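Local coordinates for protein obscurin (Homo sapiens, PDB 4C4K) that is a giant modular muscle protein with RhoGEF and myosin-light-chain-kinase-like parts, whose first immunoglobulin domain, the fragment here, probably serves as a protein-binding module, at residues Asp66-Leu69 with Gly70-Gly73. Residues are numbered along the deposited sequence; the frame is centred on the assembly and turned at random.
Sequences DLAL and GDSG
Between Ala-68 and Ser-72 the backbone winds into a short 3-10 helix, two successive turns in which Asp-71 N donates to Ala-68 O at 3.0 Å and Ser-72 N donates to Leu-69 O. This is the E-F loop of an I-set immunoglobulin domain, passing from strand 59-64 in one sheet to strand 73-80 in the other. The carboxylate of Asp-71 folds back over the turn: with CG beside its own backbone N (chi1 -64°), OD2 reaches Ala-68 N at 2.9 Å. That N-H points almost straight at the oxygen (160°) but meets it from above the carboxylate plane. Aspartate suits the place because its short side chain spans just this gap, and OD2 of the buried Asp-71 also forms a salt bridge with Arg-50, an Asp-Arg pair familiar in immunoglobulin domains. Asparagine here would probably keep an oxygen for Ala-68 N yet leave Arg-50 without its countercharge. Beside the carboxylate, Leu-67 CD2 lies 4.1 Å from Asp-71 OD2, an apolar flank to the acid. The small methyl of Ala-68 fits beside the same oxygen, CB to Asp-71 OD2 measuring 3.9 Å. Gly-73, at phi 136°, starts the next strand in a conformation where a CB would be jammed against the carbonyl O of Ser-72, which explains glycine there. Tyr-75 completes the family's D-x-G-x-Y signature with Asp-71 and Gly-73, and its hydroxyl bonds to Asp-71 O in a tyrosine corner, tying the turn to that strand. Serine fits the turn's exit because its hydroxyl can fold back: Ser-72 OG donates to Leu-69 O at 3.0 Å, so this carbonyl oxygen accepts from both Ser-72 N and Ser-72 OG, the latter in the carbonyl plane and on a lone pair.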
# COMPACT_ATOMS: atom_id res chain seq x y z
N ASP A 66 -9.59 -8.87 -20.43
CA ASP A 66 -10.97 -9.35 -20.49
C ASP A 66 -11.66 -9.32 -19.12
O ASP A 66 -12.14 -10.34 -18.65
CB ASP A 66 -11.02 -10.76 -21.13
CG ASP A 66 -12.33 -11.05 -21.82
OD1 ASP A 66 -13.09 -10.09 -22.08
OD2 ASP A 66 -12.58 -12.24 -22.13
N LEU A 67 -11.64 -8.15 -18.48
CA LEU A 67 -12.20 -7.91 -17.14
C LEU A 67 -13.55 -8.55 -16.90
O LEU A 67 -14.44 -8.46 -17.74
CB LEU A 67 -12.34 -6.40 -16.88
CG LEU A 67 -11.06 -5.59 -16.78
CD1 LEU A 67 -11.39 -4.12 -16.85
CD2 LEU A 67 -10.28 -5.94 -15.51
N ALA A 68 -13.71 -9.14 -15.72
CA ALA A 68 -14.97 -9.74 -15.27
C ALA A 68 -15.33 -9.02 -13.98
O ALA A 68 -14.45 -8.45 -13.33
CB ALA A 68 -14.77 -11.23 -14.99
N LEU A 69 -16.61 -9.01 -13.62
CA LEU A 69 -17.06 -8.36 -12.39
C LEU A 69 -16.29 -8.85 -11.15
O LEU A 69 -15.93 -8.03 -10.31
CB LEU A 69 -18.57 -8.51 -12.22
CG LEU A 69 -19.46 -7.79 -13.24
CD1 LEU A 69 -20.91 -8.23 -13.10
CD2 LEU A 69 -19.36 -6.27 -13.10
N GLY A 70 -15.96 -10.14 -11.12
CA GLY A 70 -15.22 -10.81 -10.05
C GLY A 70 -13.79 -10.32 -9.86
O GLY A 70 -13.19 -10.58 -8.82
N ASP A 71 -13.24 -9.59 -10.86
CA ASP A 71 -11.90 -9.00 -10.80
C ASP A 71 -11.91 -7.74 -9.94
O ASP A 71 -10.84 -7.24 -9.58
CB ASP A 71 -11.37 -8.67 -12.21
CG ASP A 71 -11.17 -9.89 -13.11
OD1 ASP A 71 -10.88 -11.00 -12.57
OD2 ASP A 71 -11.28 -9.73 -14.34
N SER A 72 -13.10 -7.21 -9.61
CA SER A 72 -13.21 -6.01 -8.76
C SER A 72 -12.67 -6.28 -7.37
O SER A 72 -12.79 -7.41 -6.88
CB SER A 72 -14.67 -5.56 -8.62
OG SER A 72 -15.20 -5.19 -9.87
N GLY A 73 -12.14 -5.25 -6.75
CA GLY A 73 -11.66 -5.36 -5.38
C GLY A 73 -10.32 -4.71 -5.15
O GLY A 73 -9.90 -3.84 -5.92